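Local structure of cyclic nucleotide-binding protein (Ruegeria pomeroyi, 3FX3) at residues R201-V207 / L221-Y225; G61-L65 / V76-F80. The protein probably acts as a DNA-binding transcription regulator of the Crp type, joining a cyclic nucleotide-binding domain to a helix-turn-helix domain. All coordinates share one frame; numbering follows the deposited sequence.

Interaction 1: R201-V207 / L221-Y225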
loop_
_atom_site.group_PDB
_atom_site.type_symbol
_atom_site.label_atom_id
_atom_site.label_comp_id
_atom_site.label_asym_id
_atom_site.label_seq_id
_atom_site.Cartn_x
_atom_site.Cartn_y
_atom_site.Cartn_z
ATOM N N ARG B 201 -17.739 -21.070 -9.105
ATOM C CA ARG B 201 -16.693 -21.929 -8.578
ATOM C C ARG B 201 -16.732 -22.060 -7.051
ATOM O O ARG B 201 -16.535 -23.150 -6.524
ATOM C CB ARG B 201 -15.327 -21.401 -8.994
ATOM C CG ARG B 201 -15.009 -21.667 -10.446
ATOM C CD ARG B 201 -13.715 -20.968 -10.858
ATOM N NE ARG B 201 -12.862 -21.825 -11.678
ATOM C CZ ARG B 201 -13.157 -22.233 -12.913
ATOM N NH1 ARG B 201 -12.307 -23.015 -13.564
ATOM N NH2 ARG B 201 -14.301 -21.870 -13.505
ATOM N N LEU B 202 -16.997 -20.960 -6.347
ATOM C CA LEU B 202 -16.892 -20.941 -4.882
ATOM C C LEU B 202 -18.040 -21.677 -4.198
ATOM O O LEU B 202 -17.979 -21.936 -2.990
ATOM C CB LEU B 202 -16.757 -19.506 -4.338
ATOM C CG LEU B 202 -15.459 -18.752 -4.680
ATOM C CD1 LEU B 202 -15.478 -17.330 -4.122
ATOM C CD2 LEU B 202 -14.218 -19.492 -4.195
ATOM N N LYS B 203 -19.072 -22.020 -4.963
ATOM C CA LYS B 203 -20.093 -22.958 -4.494
ATOM C C LYS B 203 -19.391 -24.201 -3.933
ATOM O O LYS B 203 -19.685 -24.638 -2.821
ATOM C CB LYS B 203 -21.067 -23.352 -5.616
ATOM C CG LYS B 203 -21.946 -22.195 -6.146
ATOM C CD LYS B 203 -22.992 -22.671 -7.207
ATOM C CE LYS B 203 -23.686 -21.481 -7.918
ATOM N NZ LYS B 203 -24.748 -21.874 -8.926
ATOM N N ALA B 204 -18.434 -24.733 -4.686
ATOM C CA ALA B 204 -17.674 -25.910 -4.248
ATOM C C ALA B 204 -16.877 -25.683 -2.937
ATOM O O ALA B 204 -16.551 -26.650 -2.262
ATOM C CB ALA B 204 -16.748 -26.386 -5.367
ATOM N N ALA B 205 -16.576 -24.423 -2.585
ATOM C CA ALA B 205 -15.865 -24.071 -1.331
ATOM C C ALA B 205 -16.794 -23.620 -0.185
ATOM O O ALA B 205 -16.329 -23.083 0.824
ATOM C CB ALA B 205 -14.808 -22.987 -1.606
ATOM N N GLY B 206 -18.099 -23.825 -0.356
ATOM C CA GLY B 206 -19.097 -23.541 0.685
ATOM C C GLY B 206 -19.767 -22.169 0.654
ATOM O O GLY B 206 -20.409 -21.777 1.639
ATOM N N VAL B 207 -19.626 -21.446 -0.464
ATOM C CA VAL B 207 -20.164 -20.079 -0.595
ATOM C C VAL B 207 -21.430 -20.011 -1.472
ATOM O O VAL B 207 -21.441 -20.474 -2.613
ATOM C CB VAL B 207 -19.124 -19.108 -1.178
ATOM C CG1 VAL B 207 -19.666 -17.636 -1.131
ATOM C CG2 VAL B 207 -17.806 -19.203 -0.428
ATOM N N LEU B 221 -12.597 -23.986 5.367
ATOM C CA LEU B 221 -12.744 -24.512 4.012
ATOM C C LEU B 221 -12.488 -23.435 2.938
ATOM O O LEU B 221 -11.834 -23.698 1.928
ATOM C CB LEU B 221 -14.134 -25.104 3.843
ATOM C CG LEU B 221 -14.421 -25.894 2.564
ATOM C CD1 LEU B 221 -13.822 -27.303 2.633
ATOM C CD2 LEU B 221 -15.927 -25.972 2.341
ATOM N N LEU B 222 -12.982 -22.218 3.165
ATOM C CA LEU B 222 -12.811 -21.156 2.171
ATOM C C LEU B 222 -11.355 -20.719 2.106
ATOM O O LEU B 222 -10.791 -20.577 1.016
ATOM C CB LEU B 222 -13.743 -19.965 2.442
ATOM C CG LEU B 222 -13.747 -18.845 1.382
ATOM C CD1 LEU B 222 -13.961 -19.390 -0.026
ATOM C CD2 LEU B 222 -14.813 -17.799 1.707
ATOM N N ARG B 223 -10.744 -20.524 3.273
ATOM C CA ARG B 223 -9.299 -20.235 3.352
ATOM C C ARG B 223 -8.434 -21.308 2.681
ATOM O O ARG B 223 -7.395 -21.000 2.108
ATOM C CB ARG B 223 -8.846 -20.058 4.801
ATOM C CG ARG B 223 -7.417 -19.522 4.918
ATOM C CD ARG B 223 -7.096 -18.991 6.315
ATOM N NE ARG B 223 -8.139 -18.101 6.838
ATOM C CZ ARG B 223 -8.326 -16.816 6.491
ATOM N NH1 ARG B 223 -7.533 -16.210 5.594
ATOM N NH2 ARG B 223 -9.327 -16.120 7.059
ATOM N N ASP B 224 -8.861 -22.562 2.752
ATOM C CA ASP B 224 -8.129 -23.616 2.075
ATOM C C ASP B 224 -8.168 -23.392 0.576
ATOM O O ASP B 224 -7.131 -23.460 -0.090
ATOM C CB ASP B 224 -8.679 -25.004 2.398
ATOM C CG ASP B 224 -7.695 -26.092 2.049
ATOM O OD1 ASP B 224 -6.578 -26.068 2.619
ATOM O OD2 ASP B 224 -8.016 -26.938 1.194
ATOM N N TYR B 225 -9.366 -23.120 0.059
ATOM C CA TYR B 225 -9.531 -22.785 -1.347
ATOM C C TYR B 225 -8.591 -21.649 -1.731
ATOM O O TYR B 225 -7.860 -21.746 -2.711
ATOM C CB TYR B 225 -10.983 -22.379 -1.662
ATOM C CG TYR B 225 -11.237 -22.280 -3.148
ATOM C CD1 TYR B 225 -10.941 -21.125 -3.857
ATOM C CD2 TYR B 225 -11.715 -23.362 -3.847
ATOM C CE1 TYR B 225 -11.145 -21.046 -5.231
ATOM C CE2 TYR B 225 -11.935 -23.296 -5.216
ATOM C CZ TYR B 225 -11.647 -22.140 -5.904
ATOM O OH TYR B 225 -11.872 -22.110 -7.260
#
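In the Crp-like helix-turn-helix domain, the Schellman motif that ends helix 192-203 packs against helix 219-227, and the contact is carried by Leu202, Ala205, Leu221, Leu222 and Tyr225. Tyr225 reaches across with CG anti to its own backbone nitrogen (chi1 -169°). Leu202 CD2 sits over one face of the ring in a CH-pi contact, 3.9 Å from the centroid of the Tyr225 ring and displaced toward its CD1-CE1 side. The methyl of Ala205 approaches the same ring obliquely, with Ala205 CB 3.8 Å from Tyr225 CD2, while the hydroxyl ends beside Arg201 CB. Without the ring, as with an alanine here, the Leu202 methyl would lose the face it packs on, and a gap would probably open beside Ala205. Deeper in, Leu222 CD1 lies 3.9 Å from Val207 CG2 and 4.0 Å from Ala205 CB. Leu221 CD2 comes within 3.3 Å of Ala205 O. Gly206, at positive phi (93°), completes the motif: Val207 N bonds to Leu202 O at 3.1 Å and Gly206 N to Lys203 O at 3.0 Å. Leu202 O also accepts from Ala205 N, on the opposite face of its plane. Helix 154-165 lies against both partners, touching Leu202 through Val158 and Leu222 through Ala159; Trp234 meets the Tyr225 ring edge-to-face, and from Val207 the chain enters strand 207-209.

Interaction 2: G61-L65 / V76-F80; sequences GWVKL and VVSVF
Leu65 and Phe80 meet on one face of the antiparallel hairpin of strands 62-68 and 74-81, part of the beta-roll of the cyclic nucleotide-binding domain. Leu65 CD2 comes in at the edge of the phenyl ring, near its plane, 3.6 Å from Phe80 CE2. The same face carries Val63, and Phe86 of strand 84-86 touches Val63, Leu65 and Phe80. On the other face Lys64 sets its CB 3.8 Å from Val79 CG1; its CG lies between the backbone nitrogen and the carbonyl carbon (chi1 79°), and the extended chain beyond leads the amine away from Val79. Trp62 slants across Val79, with Trp62 CZ3 4.0 Å from Val79 CG2, while its indole NE1 bonds to Thr176 O and its ring meets Ile184 and Arg187 of helix 182-187. Val63 and Phe80 form a hydrogen-bonded pair, joined by two nearly straight bonds. Lys64 and Val79 are a non-hydrogen-bonded pair, and Leu65 N bonds to Ser78 O at 2.8 Å. Here a classic beta bulge shifts the register, Val77 and Ser78 both facing Leu65: Leu65 O accepts from Val77 N at 2.7 Å and from Ser78 N at 3.3 Å, both from the same face of its carbonyl plane.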
loop_
_atom_site.group_PDB
_atom_site.type_symbol
_atom_site.label_atom_id
_atom_site.label_comp_id
_atom_site.label_asym_id
_atom_site.label_seq_id
_atom_site.Cartn_x
_atom_site.Cartn_y
_atom_site.Cartn_z
ATOM N N GLY B 61 -22.747 -1.683 6.501
ATOM C CA GLY B 61 -23.332 -1.359 5.191
ATOM C C GLY B 61 -22.290 -0.990 4.156
ATOM O O GLY B 61 -21.109 -1.186 4.366
ATOM N N TRP B 62 -22.741 -0.473 3.021
ATOM C CA TRP B 62 -21.877 -0.155 1.876
ATOM C C TRP B 62 -22.127 1.280 1.421
ATOM O O TRP B 62 -23.273 1.689 1.234
ATOM C CB TRP B 62 -22.173 -1.103 0.724
ATOM C CG TRP B 62 -21.646 -2.478 0.939
ATOM C CD1 TRP B 62 -22.255 -3.498 1.601
ATOM C CD2 TRP B 62 -20.376 -2.979 0.500
ATOM N NE1 TRP B 62 -21.439 -4.617 1.599
ATOM C CE2 TRP B 62 -20.277 -4.310 0.934
ATOM C CE3 TRP B 62 -19.313 -2.421 -0.214
ATOM C CZ2 TRP B 62 -19.157 -5.097 0.679
ATOM C CZ3 TRP B 62 -18.200 -3.211 -0.478
ATOM C CH2 TRP B 62 -18.144 -4.539 -0.047
ATOM N N VAL B 63 -21.053 2.031 1.232
ATOM C CA VAL B 63 -21.114 3.416 0.762
ATOM C C VAL B 63 -20.400 3.488 -0.568
ATOM O O VAL B 63 -19.326 2.903 -0.726
ATOM C CB VAL B 63 -20.427 4.344 1.779
ATOM C CG1 VAL B 63 -20.314 5.780 1.269
ATOM C CG2 VAL B 63 -21.206 4.292 3.085
ATOM N N LYS B 64 -20.980 4.170 -1.546
ATOM C CA LYS B 64 -20.277 4.367 -2.817
ATOM C C LYS B 64 -19.820 5.813 -2.953
ATOM O O LYS B 64 -20.510 6.728 -2.506
ATOM C CB LYS B 64 -21.141 3.964 -4.004
ATOM C CG LYS B 64 -22.208 4.974 -4.441
ATOM C CD LYS B 64 -22.965 4.540 -5.722
ATOM C CE LYS B 64 -24.320 5.252 -5.810
ATOM N NZ LYS B 64 -25.153 4.888 -6.996
ATOM N N LEU B 65 -18.666 6.014 -3.570
ATOM C CA LEU B 65 -18.193 7.335 -3.926
ATOM C C LEU B 65 -18.259 7.422 -5.449
ATOM O O LEU B 65 -17.847 6.490 -6.125
ATOM C CB LEU B 65 -16.747 7.537 -3.468
ATOM C CG LEU B 65 -16.494 7.992 -2.018
ATOM C CD1 LEU B 65 -17.447 7.392 -1.048
ATOM C CD2 LEU B 65 -15.027 7.739 -1.574
ATOM N N VAL B 76 -18.830 5.649 -10.752
ATOM C CA VAL B 76 -18.434 5.128 -9.432
ATOM C C VAL B 76 -16.921 5.067 -9.327
ATOM O O VAL B 76 -16.272 4.514 -10.178
ATOM C CB VAL B 76 -19.041 3.746 -9.124
ATOM C CG1 VAL B 76 -18.526 3.184 -7.787
ATOM C CG2 VAL B 76 -20.582 3.839 -9.096
ATOM N N VAL B 77 -16.373 5.655 -8.280
ATOM C CA VAL B 77 -14.933 5.706 -8.045
ATOM C C VAL B 77 -14.498 4.646 -7.016
ATOM O O VAL B 77 -13.382 4.126 -7.087
ATOM C CB VAL B 77 -14.547 7.099 -7.482
ATOM C CG1 VAL B 77 -13.092 7.112 -6.923
ATOM C CG2 VAL B 77 -14.745 8.131 -8.515
ATOM N N SER B 78 -15.337 4.376 -6.021
ATOM C CA SER B 78 -15.012 3.389 -4.983
ATOM C C SER B 78 -16.243 2.993 -4.227
ATOM O O SER B 78 -17.219 3.745 -4.194
ATOM C CB SER B 78 -14.055 3.939 -3.950
ATOM O OG SER B 78 -13.438 5.095 -4.384
ATOM N N VAL B 79 -16.166 1.833 -3.590
ATOM C CA VAL B 79 -17.117 1.420 -2.582
ATOM C C VAL B 79 -16.406 1.027 -1.310
ATOM O O VAL B 79 -15.349 0.393 -1.355
ATOM C CB VAL B 79 -18.036 0.282 -3.044
ATOM C CG1 VAL B 79 -18.968 0.802 -4.066
ATOM C CG2 VAL B 79 -17.239 -0.904 -3.598
ATOM N N PHE B 80 -16.973 1.409 -0.175
ATOM C CA PHE B 80 -16.403 1.090 1.148
ATOM C C PHE B 80 -17.431 0.426 2.014
ATOM O O PHE B 80 -18.630 0.688 1.865
ATOM C CB PHE B 80 -15.905 2.369 1.845
ATOM C CG PHE B 80 -14.716 2.988 1.173
ATOM C CD1 PHE B 80 -13.459 2.450 1.343
ATOM C CD2 PHE B 80 -14.861 4.081 0.321
ATOM C CE1 PHE B 80 -12.348 3.010 0.691
ATOM C CE2 PHE B 80 -13.770 4.637 -0.317
ATOM C CZ PHE B 80 -12.518 4.118 -0.139
#

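How the interactions relate
Interaction 2 comes first along the chain, in the cyclic nucleotide-binding domain, and interaction 1 follows in the Crp-like helix-turn-helix domain, with the long helix 125-147 between them in sequence. Their centres lie 26 Å apart and their nearest atoms about 13 Å, with no shared sheet or helix. One is a sheet hairpin held by backbone bonds, the other side-chain packing of a helix end and its turn against helix 219-227. The nucleotide-binding and probable DNA-binding domains meet beside interaction 2, where Trp62, Val76 and Val79 touch helix 182-187. Interaction 1 lies farther out, about 22 Å from the chain centre against about 8 Å, and is internal packing of the second domain.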